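Long-range contacts in histidine--tRNA ligase (Thermus thermophilus HB27, PDB 4RDX), which catalyses the ATP-dependent attachment of L-histidine to tRNA(His), releasing AMP and diphosphate, as a homodimeric class II aminoacyl-tRNA synthetase: residues A[103-108]-A[131-136]; A[140-145]-A[303-308]; A[266-271]-A[287-292]. One frame throughout, in Å; residues are numbered along the deposited sequence.

In the fold
From the N terminus, contact 1 closes first: strand 104-113 folds back on strand 125-134 as a hairpin, bringing 103-108 against 131-136. The chain then enters helix 139-156, whose first turns (140-145) meet 303-308 only after a long excursion, giving contact 2. Inside that large loop nests contact 3, a second hairpin joining 266-271 to 287-292. Contact 1 and contact 2 are in series and none of the loops cross. All three reach one sheet, in which strand 304-310 lies between 125-134 and 283-290, so the strand of contact 2 lies between the two hairpins. Glu132 meets Tyr290 across contacts 1 and 3, and Asp142 meets Arg289 across contacts 2 and 3.

Contact 1: A[103-108]-A[131-136]; sequences PVRLWM and YEALGS. With HIS (histidine), chain D.
Arg105 and Tyr131 lie side by side and point the same way, with guanidinium and ring planes 30° apart. The phenol OH sits at the guanidinium edge, near its plane, and touches Arg105 CD at 3.4 Å, while Pro103 CG covers one guanidinium face, offset toward the rim. Tyr131 CG stands anti to the backbone N (chi1 167°), which carries the ring alongside Arg105 CB; the same ring meets that of Phe307. With an alanine here, the aliphatic part of Arg105 is likely to lose its neighbour and Phe307 its ring partner.

Beneath these side chains the strands run antiparallel: the axes of the short strand segments come within 4.7 Å, their directions 162° apart. Val104 with Leu134 and Leu106 with Glu132 are hydrogen-bonded pairs; the bond from Leu106 N to Glu132 O measures 2.9 Å. On the face opposite Arg105 and Tyr131, Leu106 CD1 meets Leu134 CD1 at 3.7 Å, the side chains crossing at about a right angle. Glu132, on that face too, bends at chi2 and reaches the bound histidine, whose NE2 donates a weak bond to Glu132 OE2 at 2.6 Å; Tyr290 and Thr85 also hold this carboxylate.

The pair forms the motif 2 hairpin of class II synthetases. Helix 139-156 covers the Tyr131 face, its Glu144 pairing with Arg105, and helix 85-94 covers the Leu134 face.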
loop_
_atom_site.group_PDB
_atom_site.type_symbol
_atom_site.label_atom_id
_atom_site.label_comp_id
_atom_site.label_asym_id
_atom_site.label_seq_id
_atom_site.Cartn_x
_atom_site.Cartn_y
_atom_site.Cartn_z
ATOM N N PRO A 103 -14.951 22.785 -2.722
ATOM C CA PRO A 103 -14.370 21.922 -1.687
ATOM C C PRO A 103 -13.263 21.062 -2.272
ATOM O O PRO A 103 -13.253 20.829 -3.479
ATOM C CB PRO A 103 -15.545 21.033 -1.287
ATOM C CG PRO A 103 -16.348 20.920 -2.533
ATOM C CD PRO A 103 -16.235 22.257 -3.218
ATOM N N VAL A 104 -12.337 20.606 -1.440
ATOM C CA VAL A 104 -11.320 19.678 -1.911
ATOM C C VAL A 104 -11.672 18.273 -1.436
ATOM O O VAL A 104 -11.991 18.060 -0.260
ATOM C CB VAL A 104 -9.906 20.084 -1.447
ATOM C CG1 VAL A 104 -9.954 20.567 -0.031
ATOM C CG2 VAL A 104 -8.927 18.923 -1.593
ATOM N N ARG A 105 -11.647 17.327 -2.370
ATOM C CA ARG A 105 -11.970 15.941 -2.066
ATOM C C ARG A 105 -10.713 15.073 -2.064
ATOM O O ARG A 105 -9.956 15.040 -3.035
ATOM C CB ARG A 105 -13.002 15.400 -3.056
ATOM C CG ARG A 105 -14.299 16.199 -3.085
ATOM C CD ARG A 105 -15.174 15.791 -4.258
ATOM N NE ARG A 105 -16.467 16.471 -4.252
ATOM C CZ ARG A 105 -16.707 17.631 -4.855
ATOM N NH1 ARG A 105 -15.739 18.253 -5.514
ATOM N NH2 ARG A 105 -17.918 18.172 -4.797
ATOM N N LEU A 106 -10.503 14.378 -0.955
ATOM C CA LEU A 106 -9.325 13.553 -0.766
ATOM C C LEU A 106 -9.754 12.126 -0.463
ATOM O O LEU A 106 -10.800 11.902 0.147
ATOM C CB LEU A 106 -8.498 14.094 0.403
ATOM C CG LEU A 106 -8.165 15.588 0.403
ATOM C CD1 LEU A 106 -7.855 16.048 1.816
ATOM C CD2 LEU A 106 -6.994 15.880 -0.523
ATOM N N TRP A 107 -8.958 11.158 -0.900
ATOM C CA TRP A 107 -9.178 9.779 -0.483
ATOM C C TRP A 107 -7.860 9.083 -0.184
ATOM O O TRP A 107 -6.809 9.478 -0.686
ATOM C CB TRP A 107 -10.024 8.997 -1.499
ATOM C CG TRP A 107 -9.281 8.477 -2.688
ATOM C CD1 TRP A 107 -9.048 9.134 -3.862
ATOM C CD2 TRP A 107 -8.695 7.180 -2.831
ATOM N NE1 TRP A 107 -8.345 8.328 -4.724
ATOM C CE2 TRP A 107 -8.114 7.123 -4.114
ATOM C CE3 TRP A 107 -8.601 6.060 -1.998
ATOM C CZ2 TRP A 107 -7.450 5.993 -4.582
ATOM C CZ3 TRP A 107 -7.942 4.939 -2.465
ATOM C CH2 TRP A 107 -7.374 4.914 -3.747
ATOM N N MET A 108 -7.921 8.056 0.655
ATOM C CA MET A 108 -6.717 7.377 1.110
ATOM C C MET A 108 -7.025 5.922 1.415
ATOM O O MET A 108 -8.091 5.606 1.918
ATOM C CB MET A 108 -6.183 8.057 2.372
ATOM C CG MET A 108 -4.902 7.465 2.919
ATOM S SD MET A 108 -4.280 8.402 4.327
ATOM C CE MET A 108 -5.546 8.045 5.547
ATOM N N TYR A 131 -12.550 8.745 2.685
ATOM C CA TYR A 131 -12.910 9.832 1.790
ATOM C C TYR A 131 -13.251 11.049 2.633
ATOM O O TYR A 131 -13.962 10.926 3.627
ATOM C CB TYR A 131 -14.126 9.444 0.948
ATOM C CG TYR A 131 -14.765 10.606 0.217
ATOM C CD1 TYR A 131 -14.260 11.040 -1.001
ATOM C CD2 TYR A 131 -15.878 11.261 0.738
ATOM C CE1 TYR A 131 -14.835 12.094 -1.680
ATOM C CE2 TYR A 131 -16.460 12.320 0.068
ATOM C CZ TYR A 131 -15.935 12.731 -1.141
ATOM O OH TYR A 131 -16.508 13.782 -1.820
ATOM N N GLU A 132 -12.740 12.214 2.243
ATOM C CA GLU A 132 -13.100 13.472 2.890
ATOM C C GLU A 132 -13.382 14.575 1.876
ATOM O O GLU A 132 -12.653 14.752 0.909
ATOM C CB GLU A 132 -12.002 13.944 3.849
ATOM C CG GLU A 132 -11.655 12.968 4.956
ATOM C CD GLU A 132 -12.844 12.606 5.827
ATOM O OE1 GLU A 132 -13.740 13.457 6.004
ATOM O OE2 GLU A 132 -12.884 11.463 6.328
ATOM N N ALA A 133 -14.464 15.304 2.109
ATOM C CA ALA A 133 -14.752 16.529 1.387
ATOM C C ALA A 133 -14.618 17.661 2.390
ATOM O O ALA A 133 -15.356 17.719 3.388
ATOM C CB ALA A 133 -16.144 16.491 0.795
ATOM N N LEU A 134 -13.655 18.543 2.127
ATOM C CA LEU A 134 -13.300 19.598 3.065
ATOM C C LEU A 134 -13.488 20.987 2.467
ATOM O O LEU A 134 -13.201 21.216 1.288
ATOM C CB LEU A 134 -11.849 19.424 3.522
ATOM C CG LEU A 134 -11.504 18.143 4.286
ATOM C CD1 LEU A 134 -10.013 17.851 4.205
ATOM C CD2 LEU A 134 -11.940 18.258 5.735
ATOM N N GLY A 135 -13.978 21.911 3.288
ATOM C CA GLY A 135 -14.064 23.305 2.897
ATOM C C GLY A 135 -15.460 23.820 2.600
ATOM O O GLY A 135 -15.614 24.935 2.105
ATOM N N SER A 136 -16.480 23.024 2.900
ATOM C CA SER A 136 -17.849 23.449 2.639
ATOM C C SER A 136 -18.893 22.799 3.554
ATOM O O SER A 136 -18.706 21.681 4.036
ATOM C CB SER A 136 -18.197 23.231 1.163
ATOM O OG SER A 136 -19.586 23.421 0.924
HETATM N N HIS D . -15.424 6.634 12.187
HETATM C CA HIS D . -15.591 7.888 11.463
HETATM C C HIS D . -17.074 8.148 11.246
HETATM O O HIS D . -17.498 9.285 11.058
HETATM C CB HIS D . -14.850 7.825 10.123
HETATM C CG HIS D . -14.927 9.099 9.329
HETATM N ND1 HIS D . -15.461 10.261 9.821
HETATM C CD2 HIS D . -14.531 9.361 8.063
HETATM C CE1 HIS D . -15.395 11.199 8.903
HETATM N NE2 HIS D . -14.830 10.687 7.818
HETATM O OXT HIS D . -17.881 7.218 11.257
#

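Contact 2: A[140-145]-A[303-308]; sequences ILDAEA and PGVGFA. With HIS (histidine), chain D.
Val305 carries most of the apolar contact, its two methyls divided between successive places on the helix. Val305 CG2 is anti to the backbone N (chi1 to CG1 58°) and lies against Asp142 CA at 4.0 Å and Ala145 CB at 4.2 Å. The other methyl, Val305 CG1, rests on Leu141 CB at 3.7 Å. Phe307 extends the same apolar surface one strand repeat further on, where its CD2 is 4.3 Å from Ala145 CB.

Contacts between polar and apolar atoms come second. The carbonyl O of Ala145 approaches the Phe307 ring obliquely, 3.4 Å from CE2. Asp142 OD2 lies 4.0 Å from Val305 CG2, but its polar business is with other parts of the chain: the carboxylate forms a salt bridge with Arg289 and a hydrogen bond with Thr269. The two segments share no hydrogen bond, so their mutual fit rests on van der Waals contact.

The third kind involves the ligand. Side chains alternate along the strand, so Val305 and Phe307 face the helix while Gly306, which has no side chain, borders the bound histidine on the other surface. Gly306 O is 2.9 Å from histidine NE2. Ala308, lying beside the ligand too, also belongs to the AMP pocket.

The short helix and strand segments run nearly parallel, 7° apart, with axes 8.0 Å apart at closest, consistent with the small Ala145 facing the strand. Strand 304-310, part of class II motif 3, is hydrogen-bonded to strands 125-134 and 283-290 on its two edges. Helix 139-156 runs along this face of the sheet, and its Glu144 reaches Arg354 of the second subunit.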
loop_
_atom_site.group_PDB
_atom_site.type_symbol
_atom_site.label_atom_id
_atom_site.label_comp_id
_atom_site.label_asym_id
_atom_site.label_seq_id
_atom_site.Cartn_x
_atom_site.Cartn_y
_atom_site.Cartn_z
ATOM N N ILE A 140 -25.295 18.927 -0.077
ATOM C CA ILE A 140 -25.022 18.177 -1.300
ATOM C C ILE A 140 -23.792 17.292 -1.126
ATOM O O ILE A 140 -23.766 16.155 -1.590
ATOM C CB ILE A 140 -24.827 19.125 -2.508
ATOM C CG1 ILE A 140 -26.159 19.766 -2.908
ATOM C CG2 ILE A 140 -24.218 18.385 -3.690
ATOM C CD1 ILE A 140 -26.080 20.612 -4.161
ATOM N N LEU A 141 -22.787 17.820 -0.435
ATOM C CA LEU A 141 -21.587 17.061 -0.097
ATOM C C LEU A 141 -21.899 15.820 0.737
ATOM O O LEU A 141 -21.322 14.756 0.508
ATOM C CB LEU A 141 -20.600 17.951 0.658
ATOM C CG LEU A 141 -19.504 18.633 -0.167
ATOM C CD1 LEU A 141 -19.802 18.583 -1.658
ATOM C CD2 LEU A 141 -19.361 20.062 0.287
ATOM N N ASP A 142 -22.809 15.963 1.701
ATOM C CA ASP A 142 -23.202 14.854 2.571
ATOM C C ASP A 142 -23.905 13.768 1.756
ATOM O O ASP A 142 -23.546 12.576 1.828
ATOM C CB ASP A 142 -24.117 15.337 3.709
ATOM C CG ASP A 142 -23.527 16.506 4.494
ATOM O OD1 ASP A 142 -23.104 17.495 3.860
ATOM O OD2 ASP A 142 -23.498 16.435 5.745
ATOM N N ALA A 143 -24.902 14.190 0.980
ATOM C CA ALA A 143 -25.586 13.284 0.060
ATOM C C ALA A 143 -24.594 12.555 -0.850
ATOM O O ALA A 143 -24.703 11.342 -1.072
ATOM C CB ALA A 143 -26.597 14.054 -0.772
ATOM N N GLU A 144 -23.605 13.298 -1.339
ATOM C CA GLU A 144 -22.590 12.764 -2.242
ATOM C C GLU A 144 -21.720 11.722 -1.558
ATOM O O GLU A 144 -21.350 10.721 -2.164
ATOM C CB GLU A 144 -21.708 13.893 -2.777
ATOM C CG GLU A 144 -20.755 13.457 -3.876
ATOM C CD GLU A 144 -19.939 14.608 -4.431
ATOM O OE1 GLU A 144 -19.273 15.305 -3.637
ATOM O OE2 GLU A 144 -19.965 14.814 -5.665
ATOM N N ALA A 145 -21.385 11.973 -0.296
ATOM C CA ALA A 145 -20.552 11.059 0.472
ATOM C C ALA A 145 -21.282 9.738 0.663
ATOM O O ALA A 145 -20.721 8.652 0.424
ATOM C CB ALA A 145 -20.198 11.674 1.818
ATOM N N PRO A 303 -15.047 23.030 7.600
ATOM C CA PRO A 303 -16.101 22.036 7.724
ATOM C C PRO A 303 -15.729 20.814 6.896
ATOM O O PRO A 303 -15.043 20.954 5.872
ATOM C CB PRO A 303 -17.331 22.750 7.166
ATOM C CG PRO A 303 -16.796 23.758 6.252
ATOM C CD PRO A 303 -15.446 24.136 6.733
ATOM N N GLY A 304 -16.137 19.631 7.360
ATOM C CA GLY A 304 -15.859 18.408 6.626
ATOM C C GLY A 304 -16.960 17.372 6.634
ATOM O O GLY A 304 -17.769 17.303 7.556
ATOM N N VAL A 305 -16.996 16.555 5.592
ATOM C CA VAL A 305 -17.868 15.387 5.623
ATOM C C VAL A 305 -17.108 14.254 4.969
ATOM O O VAL A 305 -16.417 14.465 3.984
ATOM C CB VAL A 305 -19.223 15.649 4.929
ATOM C CG1 VAL A 305 -19.024 16.060 3.479
ATOM C CG2 VAL A 305 -20.128 14.424 5.034
ATOM N N GLY A 306 -17.199 13.058 5.528
ATOM C CA GLY A 306 -16.462 11.958 4.945
ATOM C C GLY A 306 -16.741 10.610 5.557
ATOM O O GLY A 306 -17.407 10.526 6.583
ATOM N N PHE A 307 -16.212 9.557 4.940
ATOM C CA PHE A 307 -16.467 8.206 5.418
ATOM C C PHE A 307 -15.230 7.325 5.398
ATOM O O PHE A 307 -14.236 7.637 4.743
ATOM C CB PHE A 307 -17.591 7.553 4.610
ATOM C CG PHE A 307 -17.258 7.330 3.157
ATOM C CD1 PHE A 307 -16.515 6.228 2.758
ATOM C CD2 PHE A 307 -17.701 8.219 2.193
ATOM C CE1 PHE A 307 -16.216 6.011 1.424
ATOM C CE2 PHE A 307 -17.417 8.012 0.849
ATOM C CZ PHE A 307 -16.658 6.910 0.469
ATOM N N ALA A 308 -15.304 6.223 6.132
ATOM C CA ALA A 308 -14.261 5.212 6.109
ATOM C C ALA A 308 -14.906 3.836 6.112
ATOM O O ALA A 308 -15.931 3.636 6.758
ATOM C CB ALA A 308 -13.337 5.368 7.305
HETATM N N HIS D . -15.424 6.634 12.187
HETATM C CA HIS D . -15.591 7.888 11.463
HETATM C C HIS D . -17.074 8.148 11.246
HETATM O O HIS D . -17.498 9.285 11.058
HETATM C CB HIS D . -14.850 7.825 10.123
HETATM C CG HIS D . -14.927 9.099 9.329
HETATM N ND1 HIS D . -15.461 10.261 9.821
HETATM C CD2 HIS D . -14.531 9.361 8.063
HETATM C CE1 HIS D . -15.395 11.199 8.903
HETATM N NE2 HIS D . -14.830 10.687 7.818
HETATM O OXT HIS D . -17.881 7.218 11.257
#

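Contact 3: A[266-271]-A[287-292]; sequences YVRTAF and GGRYDG. With HIS (histidine), chain D.
Thr269 to Phe271 pair with Gly287 to Tyr290 as part of an antiparallel hairpin in the central sheet, where it walls the histidine pocket; beyond a corner at Arg268, Tyr266 and Val267 continue the pairing, and a beta bulge separates the two parts. The evidence is a register shift: Tyr266 faces Tyr290, but Ala270 faces Gly288, so the first segment has two extra residues. Backbone bonds flank the corner, from Val267 N to Arg289 O (3.0 Å) and from Arg289 N to Thr269 O (2.9 Å). Phe271 and Gly287 are joined by a reciprocal pair of bonds.

Phe271 lays one ring face over Gly287, whose CA is 4.3 Å from the centroid and 17° off the normal, a CH-pi contact. Gly288 CA lies against Thr269 O. Val267 CG2 packs on Asp291 CB at 3.7 Å. Arg289, with CG anti to the backbone N (chi1 178°), runs beside Arg268, the CD atoms of Arg289 and Arg268 4.1 Å apart; the guanidinium planes are 82° apart and each charge has its own partner, Asp142 for Arg289 and Asp170 for Arg268.

At the ligand, histidine ND1 meets the edge of the Tyr266 ring, in its plane, and Tyr290 CE2 approaches histidine CE1 at 3.8 Å. Tyr266 closes the RGLDYY signature of histidyl-tRNA synthetases. Strand 283-290 is hydrogen-bonded to strand 304-310 on its far side, Phe271 packs on helix 139-156, and Thr269 and Arg289 touch helix 233-248.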
loop_
_atom_site.group_PDB
_atom_site.type_symbol
_atom_site.label_atom_id
_atom_site.label_comp_id
_atom_site.label_asym_id
_atom_site.label_seq_id
_atom_site.Cartn_x
_atom_site.Cartn_y
_atom_site.Cartn_z
ATOM N N TYR A 266 -17.989 15.766 15.902
ATOM C CA TYR A 266 -18.968 15.317 14.927
ATOM C C TYR A 266 -20.257 16.101 15.112
ATOM O O TYR A 266 -20.764 16.219 16.228
ATOM C CB TYR A 266 -19.245 13.821 15.077
ATOM C CG TYR A 266 -18.080 12.930 14.712
ATOM C CD1 TYR A 266 -17.805 12.622 13.389
ATOM C CD2 TYR A 266 -17.269 12.380 15.692
ATOM C CE1 TYR A 266 -16.744 11.802 13.055
ATOM C CE2 TYR A 266 -16.209 11.561 15.366
ATOM C CZ TYR A 266 -15.952 11.275 14.048
ATOM O OH TYR A 266 -14.898 10.458 13.720
ATOM N N VAL A 267 -20.773 16.652 14.018
ATOM C CA VAL A 267 -22.024 17.398 14.053
ATOM C C VAL A 267 -22.899 17.017 12.865
ATOM O O VAL A 267 -22.401 16.516 11.856
ATOM C CB VAL A 267 -21.781 18.920 14.037
ATOM C CG1 VAL A 267 -21.129 19.375 15.330
ATOM C CG2 VAL A 267 -20.935 19.310 12.831
ATOM N N ARG A 268 -24.202 17.252 12.998
ATOM C CA ARG A 268 -25.157 16.995 11.921
ATOM C C ARG A 268 -25.133 15.550 11.414
ATOM O O ARG A 268 -25.245 14.608 12.198
ATOM C CB ARG A 268 -24.955 17.990 10.770
ATOM C CG ARG A 268 -25.588 19.360 11.026
ATOM C CD ARG A 268 -24.627 20.509 10.744
ATOM N NE ARG A 268 -25.080 21.759 11.353
ATOM C CZ ARG A 268 -25.685 22.744 10.698
ATOM N NH1 ARG A 268 -25.909 22.642 9.395
ATOM N NH2 ARG A 268 -26.061 23.838 11.345
ATOM N N THR A 269 -24.969 15.388 10.103
ATOM C CA THR A 269 -25.089 14.087 9.444
ATOM C C THR A 269 -24.187 12.982 10.001
ATOM O O THR A 269 -22.978 13.164 10.164
ATOM C CB THR A 269 -24.834 14.204 7.924
ATOM O OG1 THR A 269 -25.448 15.397 7.420
ATOM C CG2 THR A 269 -25.403 12.997 7.197
ATOM N N ALA A 270 -24.795 11.837 10.298
ATOM C CA ALA A 270 -24.057 10.623 10.618
ATOM C C ALA A 270 -24.676 9.477 9.827
ATOM O O ALA A 270 -25.894 9.435 9.634
ATOM C CB ALA A 270 -24.107 10.332 12.111
ATOM N N PHE A 271 -23.842 8.557 9.356
ATOM C CA PHE A 271 -24.343 7.438 8.569
ATOM C C PHE A 271 -23.464 6.198 8.636
ATOM O O PHE A 271 -22.263 6.285 8.890
ATOM C CB PHE A 271 -24.604 7.850 7.115
ATOM C CG PHE A 271 -23.392 8.353 6.383
ATOM C CD1 PHE A 271 -22.958 9.663 6.539
ATOM C CD2 PHE A 271 -22.714 7.528 5.500
ATOM C CE1 PHE A 271 -21.854 10.128 5.847
ATOM C CE2 PHE A 271 -21.612 7.985 4.807
ATOM C CZ PHE A 271 -21.181 9.286 4.979
ATOM N N GLY A 287 -19.541 7.115 8.410
ATOM C CA GLY A 287 -18.968 8.441 8.364
ATOM C C GLY A 287 -19.957 9.510 8.763
ATOM O O GLY A 287 -20.946 9.240 9.444
ATOM N N GLY A 288 -19.680 10.737 8.340
ATOM C CA GLY A 288 -20.562 11.849 8.613
ATOM C C GLY A 288 -19.857 13.187 8.551
ATOM O O GLY A 288 -18.759 13.311 7.997
ATOM N N ARG A 289 -20.505 14.188 9.137
ATOM C CA ARG A 289 -20.013 15.557 9.132
ATOM C C ARG A 289 -19.288 15.898 10.433
ATOM O O ARG A 289 -19.634 15.397 11.504
ATOM C CB ARG A 289 -21.176 16.526 8.889
ATOM C CG ARG A 289 -20.808 18.000 8.904
ATOM C CD ARG A 289 -21.879 18.846 8.229
ATOM N NE ARG A 289 -21.880 18.676 6.778
ATOM C CZ ARG A 289 -20.976 19.214 5.963
ATOM N NH1 ARG A 289 -19.990 19.951 6.460
ATOM N NH2 ARG A 289 -21.053 19.010 4.654
ATOM N N TYR A 290 -18.269 16.741 10.316
ATOM C CA TYR A 290 -17.508 17.222 11.454
ATOM C C TYR A 290 -17.184 18.697 11.281
ATOM O O TYR A 290 -17.106 19.218 10.153
ATOM C CB TYR A 290 -16.221 16.417 11.634
ATOM C CG TYR A 290 -15.441 16.209 10.354
ATOM C CD1 TYR A 290 -14.473 17.120 9.946
ATOM C CD2 TYR A 290 -15.671 15.097 9.557
ATOM C CE1 TYR A 290 -13.756 16.922 8.778
ATOM C CE2 TYR A 290 -14.968 14.897 8.390
ATOM C CZ TYR A 290 -14.013 15.809 8.003
ATOM O OH TYR A 290 -13.313 15.600 6.837
ATOM N N ASP A 291 -16.989 19.353 12.417
ATOM C CA ASP A 291 -16.753 20.781 12.472
ATOM C C ASP A 291 -16.140 21.075 13.833
ATOM O O ASP A 291 -16.796 20.917 14.862
ATOM C CB ASP A 291 -18.077 21.525 12.312
ATOM C CG ASP A 291 -17.895 22.949 11.842
ATOM O OD1 ASP A 291 -16.983 23.195 11.024
ATOM O OD2 ASP A 291 -18.669 23.823 12.287
ATOM N N GLY A 292 -14.876 21.484 13.838
ATOM C CA GLY A 292 -14.157 21.714 15.078
ATOM C C GLY A 292 -12.835 20.972 15.102
ATOM O O GLY A 292 -11.948 21.288 15.892
HETATM N N HIS D . -15.424 6.634 12.187
HETATM C CA HIS D . -15.591 7.888 11.463
HETATM C C HIS D . -17.074 8.148 11.246
HETATM O O HIS D . -17.498 9.285 11.058
HETATM C CB HIS D . -14.850 7.825 10.123
HETATM C CG HIS D . -14.927 9.099 9.329
HETATM N ND1 HIS D . -15.461 10.261 9.821
HETATM C CD2 HIS D . -14.531 9.361 8.063
HETATM C CE1 HIS D . -15.395 11.199 8.903
HETATM N NE2 HIS D . -14.830 10.687 7.818
HETATM O OXT HIS D . -17.881 7.218 11.257
#